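PDB 6IWR: N-acetylgalactosaminyltransferase 7 from Homo sapiens, which belongs to the polypeptide GalNAc transferase family, joining a GT-A glycosyltransferase domain to a ricin-type beta-trefoil lectin domain in one chain. Local coordinates for residues I359-W364 against V411-Y416; V129-L132 against C137-W140; T482-D487 against V571-F576. All blocks are in the same frame, centred on the assembly; numbering follows the deposited sequence.

Contact 1: residues I359-W364 against V411-Y416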
ATOM      1  N   ILE A 359      25.264  18.421   4.540  1.00 29.06           N
ATOM      2  CA  ILE A 359      26.250  18.992   3.630  1.00 26.73           C
ATOM      3  C   ILE A 359      25.726  20.280   3.015  1.00 25.69           C
ATOM      4  O   ILE A 359      26.497  21.231   2.822  1.00 28.46           O
ATOM      5  CB  ILE A 359      26.647  17.948   2.563  1.00 28.06           C
ATOM      6  CG1 ILE A 359      27.882  18.396   1.778  1.00 26.48           C
ATOM      7  CG2 ILE A 359      25.508  17.707   1.589  1.00 31.70           C
ATOM      8  CD1 ILE A 359      29.133  18.414   2.570  1.00 27.87           C
ATOM      9  N   SER A 360      24.417  20.353   2.722  1.00 24.02           N
ATOM     10  CA  SER A 360      23.830  21.603   2.221  1.00 25.19           C
ATOM     11  C   SER A 360      23.998  22.749   3.218  1.00 24.68           C
ATOM     12  O   SER A 360      24.496  23.824   2.861  1.00 26.18           O
ATOM     13  CB  SER A 360      22.349  21.418   1.905  1.00 26.20           C
ATOM     14  OG  SER A 360      22.153  20.412   0.939  1.00 28.44           O
ATOM     15  N   TYR A 361      23.554  22.559   4.465  1.00 25.31           N
ATOM     16  CA  TYR A 361      23.707  23.628   5.448  1.00 25.54           C
ATOM     17  C   TYR A 361      25.184  23.988   5.632  1.00 27.70           C
ATOM     18  O   TYR A 361      25.545  25.168   5.560  1.00 25.44           O
ATOM     19  CB  TYR A 361      23.045  23.248   6.778  1.00 27.49           C
ATOM     20  CG  TYR A 361      21.607  22.781   6.637  1.00 25.03           C
ATOM     21  CD1 TYR A 361      20.723  23.434   5.795  1.00 23.79           C
ATOM     22  CD2 TYR A 361      21.148  21.669   7.339  1.00 26.28           C
ATOM     23  CE1 TYR A 361      19.419  23.002   5.664  1.00 29.02           C
ATOM     24  CE2 TYR A 361      19.853  21.222   7.221  1.00 25.55           C
ATOM     25  CZ  TYR A 361      18.984  21.886   6.384  1.00 30.14           C
ATOM     26  OH  TYR A 361      17.682  21.431   6.251  1.00 28.72           O
ATOM     27  N   LYS A 362      26.065  22.987   5.811  1.00 26.32           N
ATOM     28  CA  LYS A 362      27.501  23.283   5.900  1.00 27.48           C
ATOM     29  C   LYS A 362      27.959  24.191   4.758  1.00 28.78           C
ATOM     30  O   LYS A 362      28.621  25.215   4.984  1.00 28.39           O
ATOM     31  CB  LYS A 362      28.351  22.002   5.898  1.00 26.17           C
ATOM     32  CG  LYS A 362      28.366  21.273   7.212  1.00 30.37           C
ATOM     33  CD  LYS A 362      29.650  20.508   7.450  1.00 32.31           C
ATOM     34  CE  LYS A 362      29.591  19.112   6.864  1.00 29.46           C
ATOM     35  NZ  LYS A 362      30.121  18.110   7.819  1.00 35.05           N
ATOM     36  N   ILE A 363      27.652  23.809   3.513  1.00 24.47           N
ATOM     37  CA  ILE A 363      28.175  24.574   2.387  1.00 23.80           C
ATOM     38  C   ILE A 363      27.683  26.015   2.462  1.00 28.41           C
ATOM     39  O   ILE A 363      28.456  26.975   2.314  1.00 28.05           O
ATOM     40  CB  ILE A 363      27.776  23.926   1.057  1.00 20.22           C
ATOM     41  CG1 ILE A 363      28.536  22.633   0.860  1.00 27.29           C
ATOM     42  CG2 ILE A 363      28.028  24.887  -0.070  1.00 20.80           C
ATOM     43  CD1 ILE A 363      28.076  21.859  -0.362  1.00 25.79           C
ATOM     44  N   TRP A 364      26.381  26.182   2.677  1.00 21.84           N
ATOM     45  CA  TRP A 364      25.792  27.508   2.593  1.00 23.93           C
ATOM     46  C   TRP A 364      26.227  28.375   3.767  1.00 26.76           C
ATOM     47  O   TRP A 364      26.694  29.507   3.576  1.00 32.43           O
ATOM     48  CB  TRP A 364      24.276  27.390   2.542  1.00 19.48           C
ATOM     49  CG  TRP A 364      23.697  27.223   1.180  1.00 21.69           C
ATOM     50  CD1 TRP A 364      22.883  26.217   0.756  1.00 20.99           C
ATOM     51  CD2 TRP A 364      23.833  28.121   0.074  1.00 24.63           C
ATOM     52  NE1 TRP A 364      22.501  26.425  -0.537  1.00 19.23           N
ATOM     53  CE2 TRP A 364      23.071  27.581  -0.991  1.00 22.67           C
ATOM     54  CE3 TRP A 364      24.509  29.336  -0.119  1.00 20.51           C
ATOM     55  CZ2 TRP A 364      22.997  28.193  -2.246  1.00 23.18           C
ATOM     56  CZ3 TRP A 364      24.426  29.952  -1.350  1.00 22.02           C
ATOM     57  CH2 TRP A 364      23.667  29.382  -2.405  1.00 25.80           C
ATOM     58  N   VAL A 411      23.009  20.864  15.330  1.00 34.19           N
ATOM     59  CA  VAL A 411      24.232  21.614  15.057  1.00 33.23           C
ATOM     60  C   VAL A 411      23.969  22.809  14.134  1.00 26.43           C
ATOM     61  O   VAL A 411      24.677  23.813  14.222  1.00 26.83           O
ATOM     62  CB  VAL A 411      25.349  20.687  14.512  1.00 27.39           C
ATOM     63  CG1 VAL A 411      24.785  19.674  13.598  1.00 37.25           C
ATOM     64  CG2 VAL A 411      26.411  21.492  13.761  1.00 34.07           C
ATOM     65  N   TRP A 412      22.931  22.762  13.295  1.00 24.54           N
ATOM     66  CA  TRP A 412      22.781  23.744  12.222  1.00 25.09           C
ATOM     67  C   TRP A 412      21.545  24.627  12.310  1.00 27.54           C
ATOM     68  O   TRP A 412      21.601  25.763  11.841  1.00 29.77           O
ATOM     69  CB  TRP A 412      22.789  23.048  10.846  1.00 24.50           C
ATOM     70  CG  TRP A 412      24.114  22.449  10.523  1.00 26.98           C
ATOM     71  CD1 TRP A 412      24.433  21.112  10.453  1.00 30.32           C
ATOM     72  CD2 TRP A 412      25.334  23.162  10.289  1.00 30.16           C
ATOM     73  NE1 TRP A 412      25.791  20.961  10.174  1.00 32.58           N
ATOM     74  CE2 TRP A 412      26.355  22.204  10.070  1.00 27.20           C
ATOM     75  CE3 TRP A 412      25.671  24.520  10.264  1.00 31.67           C
ATOM     76  CZ2 TRP A 412      27.673  22.569   9.825  1.00 32.89           C
ATOM     77  CZ3 TRP A 412      26.991  24.876  10.016  1.00 28.48           C
ATOM     78  CH2 TRP A 412      27.970  23.909   9.800  1.00 29.03           C
ATOM     79  N   TRP A 413      20.436  24.159  12.886  1.00 26.56           N
ATOM     80  CA  TRP A 413      19.176  24.892  12.774  1.00 27.67           C
ATOM     81  C   TRP A 413      18.973  25.962  13.839  1.00 29.62           C
ATOM     82  O   TRP A 413      17.967  26.678  13.777  1.00 26.25           O
ATOM     83  CB  TRP A 413      17.975  23.948  12.839  1.00 28.65           C
ATOM     84  CG  TRP A 413      17.649  23.230  11.578  1.00 29.85           C
ATOM     85  CD1 TRP A 413      18.513  22.898  10.563  1.00 29.50           C
ATOM     86  CD2 TRP A 413      16.357  22.736  11.185  1.00 31.69           C
ATOM     87  NE1 TRP A 413      17.837  22.225   9.564  1.00 29.65           N
ATOM     88  CE2 TRP A 413      16.516  22.105   9.921  1.00 33.54           C
ATOM     89  CE3 TRP A 413      15.085  22.763  11.775  1.00 27.81           C
ATOM     90  CZ2 TRP A 413      15.450  21.516   9.238  1.00 25.25           C
ATOM     91  CZ3 TRP A 413      14.029  22.176  11.098  1.00 29.74           C
ATOM     92  CH2 TRP A 413      14.218  21.556   9.841  1.00 29.43           C
ATOM     93  N   ASP A 414      19.868  26.080  14.813  1.00 28.82           N
ATOM     94  CA  ASP A 414      19.701  27.063  15.874  1.00 29.27           C
ATOM     95  C   ASP A 414      18.277  27.101  16.414  1.00 33.83           C
ATOM     96  O   ASP A 414      17.719  26.068  16.802  1.00 29.87           O
ATOM     97  CB  ASP A 414      20.073  28.462  15.399  1.00 27.84           C
ATOM     98  CG  ASP A 414      21.429  28.511  14.747  1.00 35.28           C
ATOM     99  OD1 ASP A 414      22.275  27.660  15.085  1.00 35.56           O
ATOM    100  OD2 ASP A 414      21.637  29.389  13.875  1.00 36.44           O
ATOM    101  N   GLU A 415      17.688  28.301  16.440  1.00 30.31           N
ATOM    102  CA  GLU A 415      16.392  28.506  17.067  1.00 32.06           C
ATOM    103  C   GLU A 415      15.360  27.698  16.307  1.00 37.33           C
ATOM    104  O   GLU A 415      14.289  27.374  16.834  1.00 38.16           O
ATOM    105  CB  GLU A 415      16.006  29.993  17.111  1.00 37.56           C
ATOM    106  CG  GLU A 415      16.304  30.813  15.858  1.00 44.64           C
ATOM    107  CD  GLU A 415      17.430  31.817  16.079  1.00 52.73           C
ATOM    108  OE1 GLU A 415      17.369  32.941  15.512  1.00 63.47           O
ATOM    109  OE2 GLU A 415      18.366  31.476  16.836  1.00 47.41           O
ATOM    110  N   TYR A 416      15.673  27.354  15.065  1.00 29.17           N
ATOM    111  CA  TYR A 416      14.705  26.592  14.299  1.00 30.16           C
ATOM    112  C   TYR A 416      14.550  25.164  14.788  1.00 31.20           C
ATOM    113  O   TYR A 416      13.602  24.504  14.350  1.00 28.37           O
ATOM    114  CB  TYR A 416      15.069  26.608  12.819  1.00 27.92           C
ATOM    115  CG  TYR A 416      14.676  27.899  12.153  1.00 27.48           C
ATOM    116  CD1 TYR A 416      15.366  29.088  12.423  1.00 27.25           C
ATOM    117  CD2 TYR A 416      13.604  27.942  11.265  1.00 26.01           C
ATOM    118  CE1 TYR A 416      14.992  30.284  11.818  1.00 27.99           C
ATOM    119  CE2 TYR A 416      13.222  29.118  10.664  1.00 22.04           C
ATOM    120  CZ  TYR A 416      13.921  30.290  10.941  1.00 27.77           C
ATOM    121  OH  TYR A 416      13.542  31.475  10.335  1.00 25.18           O
TER
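Tyr361, on helix 355-365, reaches into a corner made by Trp412 and Trp413, in the C-terminal part of helix 400-412 and the chain just after it. Its CB lies over one face of the Trp412 indole, toward the rim, with Trp412 CG 4.0 Å from Tyr361 CB. Next along the ring, CD2 runs between the two tryptophans, 4.1 Å from Trp412 CB. Beyond that Trp412 is left behind: CE2 and CZ run along the edge of the Trp413 five-membered ring at NE1 and CD1, with Tyr361 CE2 4.0 Å from Trp413 CD1, and at the tip Tyr361 OH is 3.7 Å from Trp413 CZ2. A chi1 of -52°, CG anti to the carbonyl carbon, directs the phenol alongside Trp413, and the result is an offset edge-to-face pair. The edge of Trp413 is directed at the tyrosine face, with centroids of the Tyr361 ring and the Trp413 five-membered ring 5.0 Å apart and planes at 77°.

Lys362 uses the same face of Trp412, its CA making a CH-pi contact 4.2 Å from the centroid of the six-membered ring. Val411 CG2, from the neighbouring residue in the chain, lies over the opposite face, toward the rim. The amine of Lys362 turns elsewhere, to a salt bridge with Glu358 and a hydrogen bond to Leu344 O. Other rings join in: Trp296 meets Tyr361 edge-to-face, and Phe450 stacks on Trp413. With all four touching residues buried, this is an aromatic cluster with a T-shaped pair within it, joining the side of helix 355-365 to the region about the C-terminal part of helix 400-412 in the catalytic half of a GT-A glycosyltransferase.

Contact 2: residues V129-L132 against C137-W140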
ATOM      1  N   VAL A 129      20.441   7.776 -25.716  1.00 35.36           N
ATOM      2  CA  VAL A 129      19.407   8.216 -24.787  1.00 37.92           C
ATOM      3  C   VAL A 129      18.747   9.473 -25.340  1.00 34.63           C
ATOM      4  O   VAL A 129      19.308  10.169 -26.184  1.00 38.09           O
ATOM      5  CB  VAL A 129      20.026   8.420 -23.381  1.00 32.37           C
ATOM      6  CG1 VAL A 129      19.589   9.719 -22.791  1.00 38.18           C
ATOM      7  CG2 VAL A 129      19.663   7.252 -22.484  1.00 28.30           C
ATOM      8  N   ASN A 130      17.524   9.741 -24.891  1.00 33.96           N
ATOM      9  CA  ASN A 130      16.870  10.980 -25.269  1.00 29.84           C
ATOM     10  C   ASN A 130      17.571  12.171 -24.607  1.00 28.79           C
ATOM     11  O   ASN A 130      18.242  12.045 -23.582  1.00 33.89           O
ATOM     12  CB  ASN A 130      15.385  10.931 -24.897  1.00 28.40           C
ATOM     13  CG  ASN A 130      15.149  10.682 -23.402  1.00 30.44           C
ATOM     14  OD1 ASN A 130      14.101  10.221 -23.009  1.00 33.02           O
ATOM     15  ND2 ASN A 130      16.139  10.983 -22.568  1.00 44.48           N
ATOM     16  N   ASP A 131      17.401  13.336 -25.202  1.00 31.72           N
ATOM     17  CA  ASP A 131      18.062  14.555 -24.760  1.00 28.42           C
ATOM     18  C   ASP A 131      16.997  15.458 -24.154  1.00 30.38           C
ATOM     19  O   ASP A 131      16.208  16.069 -24.878  1.00 27.94           O
ATOM     20  CB  ASP A 131      18.779  15.229 -25.928  1.00 25.69           C
ATOM     21  CG  ASP A 131      19.561  16.499 -25.523  1.00 37.19           C
ATOM     22  OD1 ASP A 131      19.600  16.869 -24.329  1.00 29.76           O
ATOM     23  OD2 ASP A 131      20.137  17.132 -26.439  1.00 41.18           O
ATOM     24  N   LEU A 132      16.977  15.534 -22.826  1.00 31.82           N
ATOM     25  CA  LEU A 132      15.993  16.317 -22.097  1.00 28.69           C
ATOM     26  C   LEU A 132      16.412  17.767 -21.850  1.00 30.01           C
ATOM     27  O   LEU A 132      15.606  18.538 -21.324  1.00 34.30           O
ATOM     28  CB  LEU A 132      15.675  15.630 -20.760  1.00 26.74           C
ATOM     29  CG  LEU A 132      14.863  14.333 -20.895  1.00 30.17           C
ATOM     30  CD1 LEU A 132      14.893  13.527 -19.598  1.00 29.37           C
ATOM     31  CD2 LEU A 132      13.418  14.611 -21.344  1.00 25.89           C
ATOM     32  N   CYS A 137      20.871  25.143 -24.002  1.00 35.54           N
ATOM     33  CA  CYS A 137      21.984  24.458 -23.387  1.00 33.51           C
ATOM     34  C   CYS A 137      23.089  24.127 -24.368  1.00 32.12           C
ATOM     35  O   CYS A 137      24.234  24.072 -23.986  1.00 33.23           O
ATOM     36  CB  CYS A 137      21.509  23.206 -22.658  1.00 27.25           C
ATOM     37  SG  CYS A 137      21.167  23.460 -20.915  1.00 35.06           S
ATOM     38  N   LYS A 138      22.738  23.848 -25.614  1.00 30.47           N
ATOM     39  CA  LYS A 138      23.724  23.455 -26.607  1.00 34.43           C
ATOM     40  C   LYS A 138      24.505  24.624 -27.178  1.00 36.51           C
ATOM     41  O   LYS A 138      25.240  24.426 -28.150  1.00 37.63           O
ATOM     42  CB  LYS A 138      23.056  22.724 -27.762  1.00 31.28           C
ATOM     43  CG  LYS A 138      21.830  21.936 -27.387  1.00 38.48           C
ATOM     44  CD  LYS A 138      21.584  20.908 -28.480  1.00 36.48           C
ATOM     45  CE  LYS A 138      20.165  20.415 -28.565  1.00 43.01           C
ATOM     46  NZ  LYS A 138      20.144  19.355 -29.607  1.00 50.90           N
ATOM     47  N   TYR A 139      24.368  25.833 -26.635  1.00 34.58           N
ATOM     48  CA  TYR A 139      25.074  26.971 -27.208  1.00 33.62           C
ATOM     49  C   TYR A 139      25.980  27.649 -26.201  1.00 33.58           C
ATOM     50  O   TYR A 139      26.376  28.798 -26.408  1.00 36.48           O
ATOM     51  CB  TYR A 139      24.088  27.966 -27.826  1.00 37.32           C
ATOM     52  CG  TYR A 139      23.327  27.344 -28.965  1.00 39.47           C
ATOM     53  CD1 TYR A 139      23.964  26.987 -30.161  1.00 44.90           C
ATOM     54  CD2 TYR A 139      21.984  27.061 -28.834  1.00 36.29           C
ATOM     55  CE1 TYR A 139      23.259  26.376 -31.202  1.00 44.94           C
ATOM     56  CE2 TYR A 139      21.279  26.470 -29.850  1.00 45.15           C
ATOM     57  CZ  TYR A 139      21.909  26.123 -31.026  1.00 44.76           C
ATOM     58  OH  TYR A 139      21.150  25.531 -32.002  1.00 49.46           O
ATOM     59  N   TRP A 140      26.337  26.945 -25.125  1.00 34.11           N
ATOM     60  CA  TRP A 140      27.296  27.442 -24.148  1.00 32.01           C
ATOM     61  C   TRP A 140      28.715  27.075 -24.575  1.00 31.62           C
ATOM     62  O   TRP A 140      28.971  25.947 -25.004  1.00 31.94           O
ATOM     63  CB  TRP A 140      27.003  26.865 -22.761  1.00 30.75           C
ATOM     64  CG  TRP A 140      25.812  27.470 -22.089  1.00 33.74           C
ATOM     65  CD1 TRP A 140      24.566  26.925 -21.985  1.00 31.17           C
ATOM     66  CD2 TRP A 140      25.755  28.737 -21.425  1.00 28.56           C
ATOM     67  NE1 TRP A 140      23.737  27.777 -21.302  1.00 30.93           N
ATOM     68  CE2 TRP A 140      24.443  28.895 -20.945  1.00 25.12           C
ATOM     69  CE3 TRP A 140      26.692  29.748 -21.181  1.00 28.49           C
ATOM     70  CZ2 TRP A 140      24.039  30.016 -20.232  1.00 29.75           C
ATOM     71  CZ3 TRP A 140      26.288  30.874 -20.472  1.00 29.52           C
ATOM     72  CH2 TRP A 140      24.972  30.997 -20.003  1.00 27.49           C
TER
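A long salt bridge between Asp131 and Lys138 spans a short loop at the surface, inside the connection that runs from helix 117-122 to strand 140-141. Asp131 lies in irregular chain, while Lys138 lies in a short 3-10 segment. The two side chains approach from opposite directions and meet at their ends: Asp131 OD2 is 3.9 Å from Lys138 NZ. The last methylene of the lysine comes equally near, with Lys138 CE also 3.9 Å from Asp131 OD2. Oxygen OD1 faces away from the amine, at 5.9 Å between Asp131 OD1 and Lys138 NZ.

Asp131 carries CG opposite its own backbone N (chi1 -177°), and that points the carboxylate across toward the lysine. Lys138 is stretched out beyond CG, its last three torsions all near 180°, and it needs that length because the two CA atoms, of Asp131 and Lys138, stand 10.7 Å apart. The backbones themselves do not meet, and the bridge is the whole of the contact.

Both segments flank the GT-A core. Next to Lys138, Cys137 forms a disulfide with Cys375, which lies in the connection between strands 369-373 and 376-382 of the large mixed sheet; in the first segment, Leu132 rests against Ile280 and Pro282. The second segment is therefore covalently fastened to that connection, whereas the first lies against strand 280-281 through side-chain packing.

The stronger partner of Asp131 is Arg133, which forms a salt bridge to the same OD2. Lys138 NZ has a second weak, long ion pair with Glu135. At 3.9 Å the Asp131-Lys138 attraction is probably mainly electrostatic, with little directional pull.

Contact 3: residues T482-D487 against V571-F576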
ATOM      1  N   THR A 482      -7.501   2.317  30.899  1.00 35.54           N
ATOM      2  CA  THR A 482      -7.662   1.195  29.985  1.00 28.76           C
ATOM      3  C   THR A 482      -6.333   0.929  29.292  1.00 31.74           C
ATOM      4  O   THR A 482      -5.349   1.659  29.443  1.00 29.19           O
ATOM      5  CB  THR A 482      -8.717   1.437  28.891  1.00 33.51           C
ATOM      6  OG1 THR A 482      -8.080   2.038  27.749  1.00 30.50           O
ATOM      7  CG2 THR A 482      -9.870   2.317  29.367  1.00 28.89           C
ATOM      8  N   ALA A 483      -6.331  -0.118  28.491  1.00 31.06           N
ATOM      9  CA  ALA A 483      -5.177  -0.499  27.698  1.00 25.92           C
ATOM     10  C   ALA A 483      -5.486  -0.351  26.211  1.00 27.57           C
ATOM     11  O   ALA A 483      -4.912  -1.048  25.375  1.00 25.23           O
ATOM     12  CB  ALA A 483      -4.760  -1.922  28.041  1.00 13.35           C
ATOM     13  N   TYR A 484      -6.424   0.530  25.875  1.00 24.34           N
ATOM     14  CA  TYR A 484      -6.794   0.781  24.498  1.00 25.71           C
ATOM     15  C   TYR A 484      -6.352   2.174  24.096  1.00 26.69           C
ATOM     16  O   TYR A 484      -6.418   3.110  24.895  1.00 30.73           O
ATOM     17  CB  TYR A 484      -8.288   0.616  24.296  1.00 28.99           C
ATOM     18  CG  TYR A 484      -8.745  -0.809  24.445  1.00 34.29           C
ATOM     19  CD1 TYR A 484      -8.413  -1.780  23.483  1.00 38.74           C
ATOM     20  CD2 TYR A 484      -9.528  -1.198  25.529  1.00 40.47           C
ATOM     21  CE1 TYR A 484      -8.855  -3.116  23.603  1.00 41.34           C
ATOM     22  CE2 TYR A 484      -9.971  -2.526  25.660  1.00 48.28           C
ATOM     23  CZ  TYR A 484      -9.624  -3.480  24.698  1.00 43.63           C
ATOM     24  OH  TYR A 484     -10.061  -4.781  24.834  1.00 48.65           O
ATOM     25  N   CYS A 485      -5.866   2.286  22.867  1.00 26.52           N
ATOM     26  CA  CYS A 485      -5.287   3.500  22.317  1.00 28.37           C
ATOM     27  C   CYS A 485      -5.955   3.810  20.981  1.00 30.20           C
ATOM     28  O   CYS A 485      -6.328   2.904  20.227  1.00 27.16           O
ATOM     29  CB  CYS A 485      -3.767   3.357  22.103  1.00 24.61           C
ATOM     30  SG  CYS A 485      -2.758   3.648  23.577  1.00 40.12           S
ATOM     31  N   ILE A 486      -6.127   5.101  20.696  1.00 30.20           N
ATOM     32  CA  ILE A 486      -6.511   5.463  19.346  1.00 29.21           C
ATOM     33  C   ILE A 486      -5.340   5.104  18.463  1.00 35.05           C
ATOM     34  O   ILE A 486      -4.174   5.265  18.855  1.00 33.34           O
ATOM     35  CB  ILE A 486      -6.891   6.948  19.231  1.00 31.48           C
ATOM     36  CG1 ILE A 486      -8.070   7.268  20.180  1.00 32.01           C
ATOM     37  CG2 ILE A 486      -7.231   7.279  17.779  1.00 26.94           C
ATOM     38  CD1 ILE A 486      -8.606   8.693  20.132  1.00 26.65           C
ATOM     39  N   ASP A 487      -5.628   4.538  17.295  1.00 35.13           N
ATOM     40  CA  ASP A 487      -4.509   4.254  16.424  1.00 33.23           C
ATOM     41  C   ASP A 487      -4.949   4.239  14.971  1.00 35.44           C
ATOM     42  O   ASP A 487      -6.092   3.916  14.627  1.00 34.86           O
ATOM     43  CB  ASP A 487      -3.785   2.991  16.917  1.00 43.24           C
ATOM     44  CG  ASP A 487      -3.710   1.867  15.916  1.00 35.14           C
ATOM     45  OD1 ASP A 487      -3.083   1.971  14.836  1.00 30.30           O
ATOM     46  OD2 ASP A 487      -4.212   0.814  16.305  1.00 45.76           O
ATOM     47  N   VAL A 571     -15.340  -2.527  23.097  1.00 39.12           N
ATOM     48  CA  VAL A 571     -15.776  -3.844  22.683  1.00 38.10           C
ATOM     49  C   VAL A 571     -15.748  -3.960  21.171  1.00 41.65           C
ATOM     50  O   VAL A 571     -15.392  -4.985  20.621  1.00 46.85           O
ATOM     51  CB  VAL A 571     -17.163  -4.158  23.231  1.00 44.69           C
ATOM     52  CG1 VAL A 571     -18.109  -3.016  22.932  1.00 47.90           C
ATOM     53  CG2 VAL A 571     -17.681  -5.453  22.649  1.00 42.20           C
ATOM     54  N   LEU A 572     -16.141  -2.882  20.525  1.00 38.75           N
ATOM     55  CA  LEU A 572     -16.167  -2.712  19.090  1.00 34.58           C
ATOM     56  C   LEU A 572     -14.916  -2.113  18.457  1.00 42.00           C
ATOM     57  O   LEU A 572     -14.838  -2.061  17.244  1.00 40.54           O
ATOM     58  CB  LEU A 572     -17.385  -1.894  18.675  1.00 37.37           C
ATOM     59  CG  LEU A 572     -18.761  -2.532  18.831  1.00 37.36           C
ATOM     60  CD1 LEU A 572     -19.838  -1.531  18.485  1.00 35.08           C
ATOM     61  CD2 LEU A 572     -18.890  -3.756  17.952  1.00 38.43           C
ATOM     62  N   HIS A 573     -13.946  -1.675  19.257  1.00 38.22           N
ATOM     63  CA  HIS A 573     -12.719  -1.037  18.745  1.00 33.98           C
ATOM     64  C   HIS A 573     -12.994   0.159  17.831  1.00 33.21           C
ATOM     65  O   HIS A 573     -12.453   0.289  16.751  1.00 34.21           O
ATOM     66  CB  HIS A 573     -11.814  -2.040  18.047  1.00 31.53           C
ATOM     67  CG  HIS A 573     -11.178  -3.035  18.964  1.00 36.40           C
ATOM     68  ND1 HIS A 573     -11.664  -3.318  20.217  1.00 39.91           N
ATOM     69  CD2 HIS A 573     -10.099  -3.829  18.796  1.00 30.69           C
ATOM     70  CE1 HIS A 573     -10.912  -4.238  20.782  1.00 35.19           C
ATOM     71  NE2 HIS A 573      -9.952  -4.560  19.941  1.00 33.43           N
ATOM     72  N   GLN A 574     -13.865   1.020  18.309  1.00 31.12           N
ATOM     73  CA  GLN A 574     -14.496   2.110  17.583  1.00 34.20           C
ATOM     74  C   GLN A 574     -14.208   3.440  18.253  1.00 35.40           C
ATOM     75  O   GLN A 574     -14.303   3.565  19.477  1.00 33.67           O
ATOM     76  CB  GLN A 574     -15.999   1.909  17.514  1.00 40.37           C
ATOM     77  CG  GLN A 574     -16.616   2.267  16.190  1.00 49.33           C
ATOM     78  CD  GLN A 574     -17.752   1.340  15.832  1.00 48.10           C
ATOM     79  OE1 GLN A 574     -18.726   1.235  16.574  1.00 41.05           O
ATOM     80  NE2 GLN A 574     -17.618   0.633  14.703  1.00 52.24           N
ATOM     81  N   VAL A 575     -13.855   4.427  17.443  1.00 32.82           N
ATOM     82  CA  VAL A 575     -13.598   5.781  17.913  1.00 31.54           C
ATOM     83  C   VAL A 575     -14.598   6.711  17.244  1.00 34.54           C
ATOM     84  O   VAL A 575     -14.667   6.774  16.009  1.00 42.26           O
ATOM     85  CB  VAL A 575     -12.160   6.228  17.608  1.00 30.72           C
ATOM     86  CG1 VAL A 575     -12.026   7.719  17.865  1.00 27.71           C
ATOM     87  CG2 VAL A 575     -11.162   5.430  18.427  1.00 30.00           C
ATOM     88  N   PHE A 576     -15.354   7.450  18.039  1.00 31.58           N
ATOM     89  CA  PHE A 576     -16.315   8.379  17.455  1.00 37.83           C
ATOM     90  C   PHE A 576     -16.429   9.579  18.382  1.00 36.04           C
ATOM     91  O   PHE A 576     -15.776   9.635  19.427  1.00 35.67           O
ATOM     92  CB  PHE A 576     -17.663   7.690  17.225  1.00 32.07           C
ATOM     93  CG  PHE A 576     -18.181   6.991  18.439  1.00 33.83           C
ATOM     94  CD1 PHE A 576     -18.909   7.696  19.396  1.00 38.81           C
ATOM     95  CD2 PHE A 576     -17.924   5.641  18.655  1.00 34.74           C
ATOM     96  CE1 PHE A 576     -19.390   7.075  20.543  1.00 35.02           C
ATOM     97  CE2 PHE A 576     -18.404   5.007  19.816  1.00 35.16           C
ATOM     98  CZ  PHE A 576     -19.139   5.733  20.755  1.00 31.31           C
TER
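Two beta hairpins of the ricin-type beta-trefoil lectin domain meet here, side chain to side chain: Ile486 on Val575, and Tyr484 on His573. Strand 484-487 pairs with 498-501 and strand 575-578 with 565-568, so the two segments belong to different two-stranded sheets and pack without backbone bonds to each other.

At the buried end, Ile486 CG1 touches Val575 CG2 at 4.0 Å, the side chains crossing at about a right angle. On the valine, chi1 of 169° puts CG1 anti to the backbone N and leaves CG2, anti to the carbonyl carbon, to make the touch. Leu566 borders both residues, and Ile477 and Leu499 add to the same apolar patch in the trefoil interior.

Nearer the surface, Tyr484 CE1 comes 3.7 Å from His573 CE1, and the hydroxyl end also lies near that carbon, Tyr484 OH being 4.2 Å from His573 CE1. The rings are inclined to each other, with planes at 59° and centroids 5.3 Å apart. The backbone of Tyr484 is held by an ST turn, its N giving a hydrogen bond to Thr482 OG1 of 2.9 Å that is nearly straight at 169°.

Both imidazole nitrogens of His573 are used: ND1 bonds to Glu570 O, and NE2 to Glu279 of the second subunit. With a carbonyl oxygen on one nitrogen and a carboxylate on the other, the ring is fixed in rotation, and the pairing would be consistent with a protonated imidazole stabilised at the subunit interface, while the neighbouring Ile486-Val575 contact rests on apolar burial.

Following the chain from the N terminus, contact 2 comes first and closes a short loop, with four residues between its segments. Contact 1 follows, closing a loop of 46 residues that includes strands 369-373 and 376-382, and contact 3 last, joining segments with 83 residues between them in the lectin domain. The three lie in series; none nests in or crosses another. The Cys137-Cys375 disulfide nevertheless ties the second segment of contact 2 to the loop spanned by contact 1. Contacts 2 and 3 lie on opposite sides of the chain's centre, about 41 Å apart at their nearest atoms, yet across the dimer Val571 packs on Leu132 of the second subunit.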